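Side-chain contacts in N-formylglutamate amidohydrolase (Ralstonia eutropha, PDB 2Q7S), which binds a zinc ion and probably hydrolyses N-formylglutamate or a related amide substrate: residues W167-H172 and L280-Y285; G206-V211 and N245-E250; L24-D29 and E63-V68; E157-Y160 and A165-H168; T71-T76 and H149-E154. All coordinates share one frame; numbering follows the deposited sequence.

Contact 1: W167-H172 and L280-Y285; sequences WHLNLH and LRIAEY. With ZN (zinc ion), chain C.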
# COMPACT_ATOMS: atom_id res chain seq x y z
N TRP A 167 -10.28 -11.65 0.84
CA TRP A 167 -8.88 -11.56 1.24
C TRP A 167 -8.29 -10.37 0.53
O TRP A 167 -8.24 -10.34 -0.72
CB TRP A 167 -8.13 -12.85 0.88
CG TRP A 167 -8.47 -14.05 1.76
CD1 TRP A 167 -7.81 -14.47 2.86
CD2 TRP A 167 -9.59 -14.93 1.60
NE1 TRP A 167 -8.42 -15.58 3.39
CE2 TRP A 167 -9.52 -15.88 2.64
CE3 TRP A 167 -10.66 -15.01 0.69
CZ2 TRP A 167 -10.46 -16.88 2.80
CZ3 TRP A 167 -11.59 -16.00 0.84
CH2 TRP A 167 -11.49 -16.93 1.89
N HIS A 168 -7.94 -9.35 1.32
CA HIS A 168 -7.39 -8.11 0.84
C HIS A 168 -5.86 -8.07 1.09
O HIS A 168 -5.45 -8.33 2.20
CB HIS A 168 -8.06 -6.98 1.58
CG HIS A 168 -7.39 -5.67 1.39
ND1 HIS A 168 -7.03 -4.86 2.44
CD2 HIS A 168 -7.00 -5.03 0.27
CE1 HIS A 168 -6.47 -3.75 1.97
NE2 HIS A 168 -6.45 -3.83 0.65
N LEU A 169 -5.06 -7.78 0.06
CA LEU A 169 -3.60 -7.53 0.19
C LEU A 169 -3.34 -6.04 -0.09
O LEU A 169 -3.72 -5.51 -1.11
CB LEU A 169 -2.77 -8.41 -0.72
CG LEU A 169 -2.99 -9.94 -0.71
CD1 LEU A 169 -2.01 -10.68 -1.66
CD2 LEU A 169 -2.90 -10.49 0.72
N ASN A 170 -2.73 -5.38 0.88
CA ASN A 170 -2.28 -4.00 0.80
C ASN A 170 -0.75 -4.01 0.51
O ASN A 170 0.03 -4.51 1.32
CB ASN A 170 -2.64 -3.33 2.16
CG ASN A 170 -2.44 -1.85 2.18
OD1 ASN A 170 -1.57 -1.35 2.91
ND2 ASN A 170 -3.22 -1.13 1.42
N LEU A 171 -0.34 -3.49 -0.64
CA LEU A 171 0.94 -3.81 -1.21
C LEU A 171 1.88 -2.62 -1.16
O LEU A 171 1.50 -1.53 -1.59
CB LEU A 171 0.74 -4.26 -2.70
CG LEU A 171 -0.23 -5.42 -2.92
CD1 LEU A 171 -0.45 -5.73 -4.43
CD2 LEU A 171 0.21 -6.66 -2.19
N HIS A 172 3.13 -2.85 -0.71
CA HIS A 172 4.10 -1.78 -0.50
C HIS A 172 5.50 -2.23 -0.81
O HIS A 172 5.79 -3.41 -1.01
CB HIS A 172 4.09 -1.31 0.98
CG HIS A 172 2.79 -0.76 1.39
ND1 HIS A 172 2.51 0.59 1.37
CD2 HIS A 172 1.63 -1.39 1.70
CE1 HIS A 172 1.25 0.77 1.69
NE2 HIS A 172 0.70 -0.41 1.89
N LEU A 280 -0.40 -17.23 -7.61
CA LEU A 280 -1.10 -18.38 -8.08
C LEU A 280 -1.42 -19.25 -6.86
O LEU A 280 -2.56 -19.73 -6.67
CB LEU A 280 -0.26 -19.16 -9.12
CG LEU A 280 -0.89 -20.37 -9.80
CD1 LEU A 280 -2.30 -20.04 -10.38
CD2 LEU A 280 0.03 -20.93 -10.91
N ARG A 281 -0.44 -19.43 -5.99
CA ARG A 281 -0.68 -20.20 -4.78
C ARG A 281 -1.75 -19.58 -3.85
O ARG A 281 -2.55 -20.29 -3.26
CB ARG A 281 0.63 -20.37 -4.05
CG ARG A 281 0.54 -21.30 -2.87
CD ARG A 281 0.27 -22.76 -3.29
NE ARG A 281 -0.02 -23.51 -2.08
CZ ARG A 281 -1.19 -23.56 -1.47
NH1 ARG A 281 -2.26 -22.92 -1.96
NH2 ARG A 281 -1.30 -24.25 -0.34
N ILE A 282 -1.75 -18.26 -3.71
CA ILE A 282 -2.74 -17.57 -2.91
C ILE A 282 -4.12 -17.73 -3.54
O ILE A 282 -5.07 -17.88 -2.82
CB ILE A 282 -2.42 -16.06 -2.78
CG1 ILE A 282 -1.11 -15.82 -2.00
CG2 ILE A 282 -3.57 -15.24 -2.14
CD1 ILE A 282 -0.71 -14.30 -1.94
N ALA A 283 -4.23 -17.69 -4.88
CA ALA A 283 -5.52 -17.82 -5.58
C ALA A 283 -6.12 -19.17 -5.26
O ALA A 283 -7.30 -19.27 -4.97
CB ALA A 283 -5.39 -17.64 -7.13
N GLU A 284 -5.29 -20.20 -5.27
CA GLU A 284 -5.69 -21.57 -4.91
C GLU A 284 -6.19 -21.68 -3.44
O GLU A 284 -7.20 -22.34 -3.13
CB GLU A 284 -4.51 -22.49 -5.11
CG GLU A 284 -4.15 -22.73 -6.55
CD GLU A 284 -2.97 -23.71 -6.71
OE1 GLU A 284 -1.94 -23.50 -6.03
OE2 GLU A 284 -3.07 -24.69 -7.48
N TYR A 285 -5.46 -21.03 -2.55
CA TYR A 285 -5.84 -20.98 -1.15
C TYR A 285 -7.20 -20.27 -0.96
O TYR A 285 -8.08 -20.79 -0.31
CB TYR A 285 -4.74 -20.29 -0.35
CG TYR A 285 -5.08 -20.17 1.11
CD1 TYR A 285 -4.75 -21.16 2.01
CD2 TYR A 285 -5.77 -19.06 1.56
CE1 TYR A 285 -5.10 -21.03 3.34
CE2 TYR A 285 -6.12 -18.93 2.85
CZ TYR A 285 -5.78 -19.89 3.73
OH TYR A 285 -6.17 -19.72 5.02
ZN ZN C . 3.84 2.01 0.97

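Contact 2: G206-V211 and N245-E250; sequences GLVDLV and NSLQIE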
# COMPACT_ATOMS: atom_id res chain seq x y z
N GLY A 206 -3.93 -18.93 8.39
CA GLY A 206 -3.48 -19.87 7.35
C GLY A 206 -2.88 -19.13 6.15
O GLY A 206 -1.93 -19.60 5.54
N LEU A 207 -3.43 -17.97 5.81
CA LEU A 207 -2.90 -17.21 4.69
C LEU A 207 -1.56 -16.54 4.99
O LEU A 207 -0.67 -16.52 4.13
CB LEU A 207 -3.88 -16.18 4.16
CG LEU A 207 -3.38 -15.35 2.94
CD1 LEU A 207 -3.00 -16.24 1.75
CD2 LEU A 207 -4.39 -14.32 2.52
N VAL A 208 -1.42 -15.99 6.19
CA VAL A 208 -0.13 -15.42 6.62
C VAL A 208 0.94 -16.56 6.64
O VAL A 208 2.08 -16.34 6.23
CB VAL A 208 -0.24 -14.68 8.00
CG1 VAL A 208 0.96 -13.79 8.24
CG2 VAL A 208 -1.52 -13.85 8.06
N ASP A 209 0.55 -17.75 7.10
CA ASP A 209 1.45 -18.90 7.17
C ASP A 209 1.88 -19.29 5.75
O ASP A 209 3.06 -19.53 5.51
CB ASP A 209 0.77 -20.14 7.79
CG ASP A 209 0.61 -20.07 9.32
OD1 ASP A 209 1.12 -19.15 10.00
OD2 ASP A 209 -0.05 -20.99 9.86
N LEU A 210 0.90 -19.35 4.85
CA LEU A 210 1.13 -19.64 3.42
C LEU A 210 2.14 -18.67 2.82
O LEU A 210 3.15 -19.08 2.29
CB LEU A 210 -0.18 -19.61 2.62
CG LEU A 210 -0.20 -20.06 1.13
CD1 LEU A 210 0.72 -21.26 0.84
CD2 LEU A 210 -1.61 -20.42 0.76
N VAL A 211 1.88 -17.37 2.94
CA VAL A 211 2.73 -16.37 2.29
C VAL A 211 4.16 -16.43 2.86
O VAL A 211 5.15 -16.45 2.12
CB VAL A 211 2.14 -14.93 2.42
CG1 VAL A 211 3.16 -13.89 1.96
CG2 VAL A 211 0.80 -14.81 1.63
N ASN A 245 -10.61 -10.44 5.51
CA ASN A 245 -9.19 -10.58 5.87
C ASN A 245 -8.38 -9.51 5.18
O ASN A 245 -8.58 -9.22 4.02
CB ASN A 245 -8.67 -11.97 5.44
CG ASN A 245 -9.48 -13.11 6.03
OD1 ASN A 245 -9.28 -13.50 7.18
ND2 ASN A 245 -10.48 -13.57 5.27
N SER A 246 -7.42 -8.95 5.90
CA SER A 246 -6.52 -7.97 5.33
C SER A 246 -5.09 -8.25 5.84
O SER A 246 -4.82 -8.50 7.07
CB SER A 246 -6.99 -6.56 5.71
OG SER A 246 -6.40 -5.53 4.93
N LEU A 247 -4.17 -8.13 4.90
CA LEU A 247 -2.73 -8.32 5.14
C LEU A 247 -1.91 -7.22 4.43
O LEU A 247 -2.01 -7.07 3.22
CB LEU A 247 -2.33 -9.70 4.62
CG LEU A 247 -0.86 -10.11 4.83
CD1 LEU A 247 -0.56 -10.18 6.35
CD2 LEU A 247 -0.62 -11.45 4.12
N GLN A 248 -1.09 -6.47 5.16
CA GLN A 248 -0.19 -5.50 4.50
C GLN A 248 1.10 -6.24 4.16
O GLN A 248 1.66 -6.93 5.00
CB GLN A 248 0.07 -4.33 5.42
CG GLN A 248 0.72 -3.15 4.76
CD GLN A 248 0.65 -1.88 5.58
OE1 GLN A 248 -0.39 -1.53 6.14
NE2 GLN A 248 1.78 -1.18 5.67
N ILE A 249 1.57 -6.13 2.92
CA ILE A 249 2.85 -6.76 2.51
C ILE A 249 3.85 -5.73 2.02
O ILE A 249 3.58 -4.99 1.02
CB ILE A 249 2.65 -7.81 1.36
CG1 ILE A 249 1.59 -8.86 1.75
CG2 ILE A 249 4.00 -8.45 1.00
CD1 ILE A 249 1.41 -10.02 0.74
N GLU A 250 5.03 -5.74 2.66
CA GLU A 250 6.09 -4.76 2.35
C GLU A 250 7.34 -5.44 1.78
O GLU A 250 7.82 -6.35 2.37
CB GLU A 250 6.48 -4.00 3.62
CG GLU A 250 5.36 -3.25 4.29
CD GLU A 250 5.39 -1.78 4.04
OE1 GLU A 250 6.32 -1.29 3.36
OE2 GLU A 250 4.46 -1.10 4.52

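Contact 3: L24-D29 and E63-V68; sequences LPLVCD and EAVPRV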
# COMPACT_ATOMS: atom_id res chain seq x y z
N LEU A 24 -12.09 -14.41 -8.25
CA LEU A 24 -11.97 -14.93 -6.85
C LEU A 24 -11.97 -13.73 -5.93
O LEU A 24 -11.60 -12.64 -6.36
CB LEU A 24 -10.63 -15.67 -6.71
CG LEU A 24 -10.56 -17.03 -7.42
CD1 LEU A 24 -9.09 -17.55 -7.43
CD2 LEU A 24 -11.47 -18.04 -6.72
N PRO A 25 -12.34 -13.90 -4.65
CA PRO A 25 -12.33 -12.73 -3.74
C PRO A 25 -10.94 -12.40 -3.16
O PRO A 25 -10.72 -12.46 -1.94
CB PRO A 25 -13.23 -13.16 -2.61
CG PRO A 25 -13.06 -14.69 -2.54
CD PRO A 25 -12.80 -15.14 -3.97
N LEU A 26 -10.03 -12.09 -4.05
CA LEU A 26 -8.70 -11.61 -3.75
C LEU A 26 -8.65 -10.22 -4.33
O LEU A 26 -8.66 -10.02 -5.56
CB LEU A 26 -7.67 -12.51 -4.41
CG LEU A 26 -6.23 -11.99 -4.28
CD1 LEU A 26 -5.77 -12.13 -2.86
CD2 LEU A 26 -5.34 -12.74 -5.29
N VAL A 27 -8.61 -9.23 -3.45
CA VAL A 27 -8.61 -7.83 -3.88
C VAL A 27 -7.30 -7.24 -3.37
O VAL A 27 -7.00 -7.36 -2.17
CB VAL A 27 -9.80 -7.06 -3.28
CG1 VAL A 27 -9.75 -5.55 -3.63
CG2 VAL A 27 -11.09 -7.69 -3.73
N CYS A 28 -6.52 -6.61 -4.27
CA CYS A 28 -5.18 -6.14 -3.94
C CYS A 28 -5.05 -4.67 -4.28
O CYS A 28 -5.47 -4.25 -5.35
CB CYS A 28 -4.13 -6.98 -4.67
SG CYS A 28 -4.17 -8.69 -4.23
N ASP A 29 -4.55 -3.84 -3.34
CA ASP A 29 -4.28 -2.47 -3.73
C ASP A 29 -2.82 -2.03 -3.51
O ASP A 29 -2.19 -2.46 -2.59
CB ASP A 29 -5.28 -1.51 -3.16
CG ASP A 29 -5.03 -1.16 -1.76
OD1 ASP A 29 -4.97 -2.09 -0.94
OD2 ASP A 29 -4.96 0.06 -1.47
N GLU A 63 1.67 -7.74 -11.00
CA GLU A 63 0.81 -7.87 -12.22
C GLU A 63 -0.03 -9.16 -12.34
O GLU A 63 -1.09 -9.09 -12.88
CB GLU A 63 1.65 -7.72 -13.50
CG GLU A 63 2.69 -8.77 -13.65
CD GLU A 63 3.07 -9.05 -15.08
OE1 GLU A 63 2.93 -8.14 -15.93
OE2 GLU A 63 3.53 -10.19 -15.33
N ALA A 64 0.44 -10.28 -11.80
CA ALA A 64 -0.26 -11.62 -11.81
C ALA A 64 -1.62 -11.67 -11.18
O ALA A 64 -2.39 -12.57 -11.46
CB ALA A 64 0.58 -12.63 -11.10
N VAL A 65 -1.90 -10.75 -10.27
CA VAL A 65 -3.12 -10.75 -9.51
C VAL A 65 -4.42 -10.95 -10.35
O VAL A 65 -5.20 -11.85 -10.00
CB VAL A 65 -3.19 -9.48 -8.58
CG1 VAL A 65 -4.60 -9.27 -8.01
CG2 VAL A 65 -2.21 -9.64 -7.45
N PRO A 66 -4.68 -10.10 -11.40
CA PRO A 66 -5.84 -10.26 -12.26
C PRO A 66 -5.72 -11.49 -13.18
O PRO A 66 -6.73 -12.07 -13.57
CB PRO A 66 -5.84 -8.93 -13.06
CG PRO A 66 -4.47 -8.59 -13.15
CD PRO A 66 -3.95 -8.88 -11.80
N ARG A 67 -4.50 -11.99 -13.37
CA ARG A 67 -4.25 -13.17 -14.20
C ARG A 67 -4.66 -14.43 -13.49
O ARG A 67 -4.81 -15.43 -14.12
CB ARG A 67 -2.76 -13.29 -14.56
CG ARG A 67 -2.19 -12.05 -15.33
CD ARG A 67 -0.67 -12.19 -15.56
NE ARG A 67 -0.44 -13.18 -16.61
CZ ARG A 67 0.65 -13.96 -16.73
NH1 ARG A 67 1.69 -13.82 -15.94
NH2 ARG A 67 0.73 -14.79 -17.75
N VAL A 68 -4.80 -14.38 -12.17
CA VAL A 68 -5.21 -15.53 -11.41
C VAL A 68 -6.63 -15.34 -10.83
O VAL A 68 -7.07 -16.17 -10.06
CB VAL A 68 -4.19 -15.91 -10.29
CG1 VAL A 68 -2.82 -16.09 -10.90
CG2 VAL A 68 -4.18 -14.85 -9.15

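Contact 4: E157-Y160 and A165-H168; sequences EGAY and AVWH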
# COMPACT_ATOMS: atom_id res chain seq x y z
N GLU A 157 -16.26 -5.04 -1.07
CA GLU A 157 -17.65 -5.37 -0.79
C GLU A 157 -18.31 -6.21 -1.89
O GLU A 157 -19.19 -7.00 -1.58
CB GLU A 157 -18.44 -4.11 -0.53
CG GLU A 157 -18.00 -3.33 0.67
CD GLU A 157 -18.03 -4.13 1.96
OE1 GLU A 157 -18.99 -4.91 2.20
OE2 GLU A 157 -17.09 -3.95 2.74
N GLY A 158 -17.97 -5.98 -3.14
CA GLY A 158 -18.41 -6.79 -4.22
C GLY A 158 -17.95 -8.25 -4.07
O GLY A 158 -18.74 -9.15 -4.22
N ALA A 159 -16.65 -8.44 -3.83
CA ALA A 159 -16.10 -9.74 -3.53
C ALA A 159 -16.84 -10.43 -2.40
O ALA A 159 -17.26 -11.57 -2.55
CB ALA A 159 -14.59 -9.62 -3.19
N TYR A 160 -17.01 -9.73 -1.28
CA TYR A 160 -17.58 -10.33 -0.13
C TYR A 160 -19.05 -10.66 -0.44
O TYR A 160 -19.54 -11.71 -0.06
CB TYR A 160 -17.50 -9.37 1.08
CG TYR A 160 -18.10 -9.98 2.30
CD1 TYR A 160 -17.35 -10.74 3.13
CD2 TYR A 160 -19.47 -9.86 2.58
CE1 TYR A 160 -17.90 -11.36 4.22
CE2 TYR A 160 -20.03 -10.46 3.69
CZ TYR A 160 -19.23 -11.21 4.50
OH TYR A 160 -19.76 -11.80 5.64
N ALA A 165 -16.71 -14.19 1.61
CA ALA A 165 -15.42 -14.00 2.22
C ALA A 165 -14.64 -13.05 1.32
O ALA A 165 -14.97 -12.91 0.14
CB ALA A 165 -14.70 -15.32 2.36
N VAL A 166 -13.59 -12.45 1.85
CA VAL A 166 -12.67 -11.67 1.06
C VAL A 166 -11.27 -11.69 1.70
O VAL A 166 -11.08 -11.76 2.93
CB VAL A 166 -13.21 -10.20 0.88
CG1 VAL A 166 -13.28 -9.47 2.22
CG2 VAL A 166 -12.38 -9.43 -0.15
N TRP A 167 -10.28 -11.65 0.84
CA TRP A 167 -8.88 -11.56 1.24
C TRP A 167 -8.29 -10.37 0.53
O TRP A 167 -8.24 -10.34 -0.72
CB TRP A 167 -8.13 -12.85 0.88
CG TRP A 167 -8.47 -14.05 1.76
CD1 TRP A 167 -7.81 -14.47 2.86
CD2 TRP A 167 -9.59 -14.93 1.60
NE1 TRP A 167 -8.42 -15.58 3.39
CE2 TRP A 167 -9.52 -15.88 2.64
CE3 TRP A 167 -10.66 -15.01 0.69
CZ2 TRP A 167 -10.46 -16.88 2.80
CZ3 TRP A 167 -11.59 -16.00 0.84
CH2 TRP A 167 -11.49 -16.93 1.89
N HIS A 168 -7.94 -9.35 1.32
CA HIS A 168 -7.39 -8.11 0.84
C HIS A 168 -5.86 -8.07 1.09
O HIS A 168 -5.45 -8.33 2.20
CB HIS A 168 -8.06 -6.98 1.58
CG HIS A 168 -7.39 -5.67 1.39
ND1 HIS A 168 -7.03 -4.86 2.44
CD2 HIS A 168 -7.00 -5.03 0.27
CE1 HIS A 168 -6.47 -3.75 1.97
NE2 HIS A 168 -6.45 -3.83 0.65

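Contact 5: T71-T76 and H149-E154; sequences TLLAAT and HAALTE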
# COMPACT_ATOMS: atom_id res chain seq x y z
N THR A 71 -8.33 -8.88 -8.16
CA THR A 71 -8.48 -7.51 -8.62
C THR A 71 -7.32 -6.72 -8.07
O THR A 71 -6.99 -6.81 -6.90
CB THR A 71 -9.82 -6.87 -8.18
OG1 THR A 71 -10.89 -7.57 -8.80
CG2 THR A 71 -9.89 -5.42 -8.62
N LEU A 72 -6.68 -5.97 -8.95
CA LEU A 72 -5.59 -5.10 -8.57
C LEU A 72 -5.92 -3.64 -8.85
O LEU A 72 -6.04 -3.19 -9.99
CB LEU A 72 -4.30 -5.55 -9.22
CG LEU A 72 -3.06 -4.70 -8.88
CD1 LEU A 72 -2.68 -4.65 -7.42
CD2 LEU A 72 -1.90 -5.25 -9.70
N LEU A 73 -6.05 -2.91 -7.75
CA LEU A 73 -6.17 -1.46 -7.76
C LEU A 73 -4.83 -0.71 -7.47
O LEU A 73 -4.11 -1.01 -6.54
CB LEU A 73 -7.22 -1.05 -6.74
CG LEU A 73 -7.40 0.48 -6.44
CD1 LEU A 73 -8.03 1.28 -7.63
CD2 LEU A 73 -8.25 0.66 -5.21
N ALA A 74 -4.53 0.30 -8.28
CA ALA A 74 -3.33 1.08 -8.04
C ALA A 74 -3.52 2.58 -8.26
O ALA A 74 -4.12 3.00 -9.26
CB ALA A 74 -2.20 0.53 -8.90
N ALA A 75 -2.99 3.39 -7.33
CA ALA A 75 -2.99 4.86 -7.44
C ALA A 75 -2.07 5.41 -8.54
O ALA A 75 -0.96 4.92 -8.73
CB ALA A 75 -2.61 5.51 -6.11
N THR A 76 -2.52 6.42 -9.27
CA THR A 76 -1.67 7.03 -10.30
C THR A 76 -1.05 8.35 -9.77
O THR A 76 -0.04 8.83 -10.27
CB THR A 76 -2.43 7.32 -11.63
OG1 THR A 76 -3.58 8.08 -11.35
CG2 THR A 76 -2.88 6.04 -12.37
N HIS A 149 -10.49 5.31 -2.92
CA HIS A 149 -11.13 4.52 -1.87
C HIS A 149 -12.51 3.95 -2.22
O HIS A 149 -12.80 2.77 -1.88
CB HIS A 149 -11.10 5.22 -0.50
CG HIS A 149 -9.91 4.80 0.28
ND1 HIS A 149 -9.96 3.75 1.17
CD2 HIS A 149 -8.60 5.14 0.16
CE1 HIS A 149 -8.73 3.50 1.61
NE2 HIS A 149 -7.89 4.31 1.00
N ALA A 150 -13.32 4.70 -2.94
CA ALA A 150 -14.57 4.13 -3.50
C ALA A 150 -14.32 2.85 -4.36
O ALA A 150 -15.08 1.87 -4.26
CB ALA A 150 -15.37 5.15 -4.31
N ALA A 151 -13.23 2.85 -5.13
CA ALA A 151 -12.90 1.71 -6.03
C ALA A 151 -12.52 0.53 -5.15
O ALA A 151 -12.97 -0.58 -5.42
CB ALA A 151 -11.75 2.03 -6.97
N LEU A 152 -11.72 0.79 -4.11
CA LEU A 152 -11.30 -0.28 -3.13
C LEU A 152 -12.51 -0.86 -2.42
O LEU A 152 -12.67 -2.08 -2.33
CB LEU A 152 -10.28 0.22 -2.12
CG LEU A 152 -9.70 -0.80 -1.11
CD1 LEU A 152 -9.01 -2.02 -1.83
CD2 LEU A 152 -8.77 -0.13 -0.17
N THR A 153 -13.35 0.00 -1.87
CA THR A 153 -14.64 -0.42 -1.25
C THR A 153 -15.49 -1.29 -2.17
O THR A 153 -16.01 -2.34 -1.78
CB THR A 153 -15.42 0.82 -0.75
OG1 THR A 153 -14.60 1.46 0.24
CG2 THR A 153 -16.81 0.46 -0.12
N GLU A 154 -15.66 -0.82 -3.40
CA GLU A 154 -16.49 -1.51 -4.37
C GLU A 154 -15.92 -2.87 -4.60
O GLU A 154 -16.67 -3.81 -4.71
CB GLU A 154 -16.60 -0.71 -5.68
CG GLU A 154 -17.23 -1.43 -6.82
CD GLU A 154 -18.68 -1.87 -6.54
OE1 GLU A 154 -19.42 -1.14 -5.85
OE2 GLU A 154 -19.07 -2.97 -7.01

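Contact 1: W167-H172 and L280-Y285
Helix 267-289 lies against one face of the central mixed sheet, and here W167 and L169 of strand 166-174 meet Y285 and I282 of the helix. L169 and I282 reach toward each other tip to tip, CD1 of L169 standing 3.9 Å from CD1 of I282. I282 gets there because its CG1 lies anti to its own carbonyl carbon (chi1 -65°) and the chain then runs on extended to CD1. One turn later, the Y285 side chain crosses that of W167 at about a right angle. NE1 of W167 comes up near the plane of the phenol ring, at its edge, 4.1 Å from CE2 of Y285. Both polar ends turn to the same outside acceptor, since W167 NE1 and Y285 OH each hydrogen-bond to OE2 of E204, which links strand and helix indirectly. The strand sits in the middle of the sheet, between 26-30 and 244-252, and its alternation puts H168, N170 and H172 on the other face. H172 ND1 binds the zinc ion at 2.0 Å, with H32 and D55 as further ligands. Its NE2 donates a 2.7 Å hydrogen bond to OD1 of N170 at 157°; the oxygen lies close to the imidazole plane, while the donor sits well above the carbonyl plane of N170, and this bond restrains the rotation of the zinc-bound ring.

Contact 2: G206-V211 and N245-E250
V208 and L247 cross obliquely, with CG2 of the valine 4.2 Å from CD1 of the leucine. L247 is the residue around which this contact is built: the isobutyl group leaves strand 244-252 with CG opposite the backbone N (chi1 -178°), and its two methyls fork toward successive turns of helix 205-217. While CD1 serves V208, CD2 lies 4.4 Å from CG2 of V211. The other methyl of V211, CG1, faces the next inward residue of the strand and comes 4.4 Å from CD1 of I249. V211 therefore divides its branches between L247 and I249, just as L247 divides its own between the two valines. No hydrogen bond spans the interface, and all four side chains are buried. The helix runs nearly along the strand, the segment axes being 10.1 Å apart at closest approach and inclined by 28°, so residues a turn apart on the helix can match alternate residues on the strand. V208 and V211 also rest on L195 of strand 193-196, while V211 touches I282 of helix 267-289. Q248 and E250 belong to the opposite side of the strand, where Q248 NE2 donates a 2.9 Å bond in its amide plane to the anti lone pair of OE2 of E250, and E250 packs on the zinc ligand H172. Helix 205-217 connects strands 193-196 and 222-224, which are parallel neighbours, and its apolar side against the sheet is that of the helix in a beta-alpha-beta crossover.

Contact 3: L24-D29 and E63-V68
L24 meets V68 at the start of the segment: its CD1 lies 3.6 Å from the backbone O of V68, a methyl set against a carbonyl rather than against another side chain. P25, at the centre of an inverse gamma turn closed by a weak bond from L26 N to L24 O, takes no part here and packs on A159 and F163 of helix 134-163. With L26 the strand proper begins, and the side chain returns to the 63-68 side. Its CG stands anti to the backbone N (chi1 173°), and CD2 makes a loose contact of 4.5 Å with CG1 of V65. V27 turns to the opposite face of the sheet, onto A155 and V156 of helix 134-163. C28 makes the tighter apolar contact of the strand. Its sulfur sits against both branches of V65, SG being 3.8 Å from CG1 and 3.9 Å from CG2 of that valine, and C28 CB is 4.1 Å from the same CG1. V65 thus spans two alternate residues, its CG1 lying over both L26 and C28. D29 points back to the face of V27, where OD1 accepts hydrogen bonds from H168 NE2 and N170 ND2, and OD2 is hydrogen-bonded to Y148 OH. Residues 63-68 lead from helix 58-61 into strand 71-75. Strand 26-30 is an inner strand of an alpha/beta sandwich, lying between its parallel neighbours 71-75 and 166-174 with helices over both faces, and V65 belongs to the beta-alpha-beta connection that returns over one of them.

Contact 4: E157-Y160 and A165-H168
Y160 and A165 approach to 4.9 Å between CA atoms where the chain turns from the end of helix 134-163 into strand 166-174, so close that backbone touches backbone. This tight helix-to-strand turn finishes the crossover that joins parallel strands 71-75 and 166-174, with strand 26-30 between them in the sheet. Y160 CA is 3.7 Å from A165 O. The tyrosine ring extends with CG opposite its backbone N (chi1 180°) and lies alongside the incoming chain, its CD1 3.8 Å from A165 N and CE1 4.0 Å from the same nitrogen. The N of V166 lies near the ring plane, at the edge. R244 adds a cation-pi contact with this ring and a salt bridge to E157, fastening the helix end to strand 244-252. V166 itself points toward the helix. Its CG1 takes the crowded position between backbone N and carbonyl carbon (chi1 64°) and is 4.4 Å from Y160 CD1, while CG2 packs at 3.8 Å on CB of A159. The turn has one polar cost: A165 O is buried without any hydrogen-bond partner, and it lies 3.8 Å from another carbonyl oxygen, A159 O.

Contact 5: T71-T76 and H149-E154
A151 is the first residue of helix segment 149-154 to meet L73 of strand 71-75. Its CB lies 3.9 Å from CD1 of L73 and 4.2 Å from CD2 of the same leucine, so the methyl sits against the fork of the isobutyl group. L152 follows, and the same L73 reaches it with its second branch: CD2 is 3.6 Å from the backbone N of L152 and 3.7 Å from its CB. The leucine therefore presses on the helix backbone and the root of the L152 side chain, not on its tip. The two leucine side chains cross at about a right angle. In L152 the CG is anti to the backbone N (chi1 -176°), which carries its methyls past L73 toward other neighbours, namely V27 and D29 of strand 26-30 and L233 and I237 of helix 233-237. T153 and E154 continue the helix on its exposed side, T153 N donating to H149 O at 2.8 Å; the imidazole of H149 itself stacks on Y145. F14 of the edge strand 14-17 touches both A151 and L73 and flanks the contact. The zinc ion is remote, about 13 Å from the side chain of L152. One inward leucine, its two methyls set against two consecutive helical residues, joins helix 134-163 to a face of the sheet whose strand 166-174 carries the zinc ligand H172, an alpha/beta sandwich consistent with membership of the zinc-exopeptidase-like clan.

How the contacts relate
From the N terminus, contact 3 closes first, bringing the 63-68 loop back onto strand 26-30. Contact 5 follows in series and binds strand 71-75 to helix 134-163. The same helix then ends in contact 4, a short closure that leads into strand 166-174. Contact 1 opens on that strand, sharing W167 and H168 with contact 4, and closes the longest loop when helix 267-289 returns; contact 2 falls entirely within this loop. Helix 134-163 lies on one sheet face through contacts 4 and 5, while contacts 1, 2 and 3 build the other. Hydrogen bonds of H168 tie strands 26-30, 166-174 and 244-252 together.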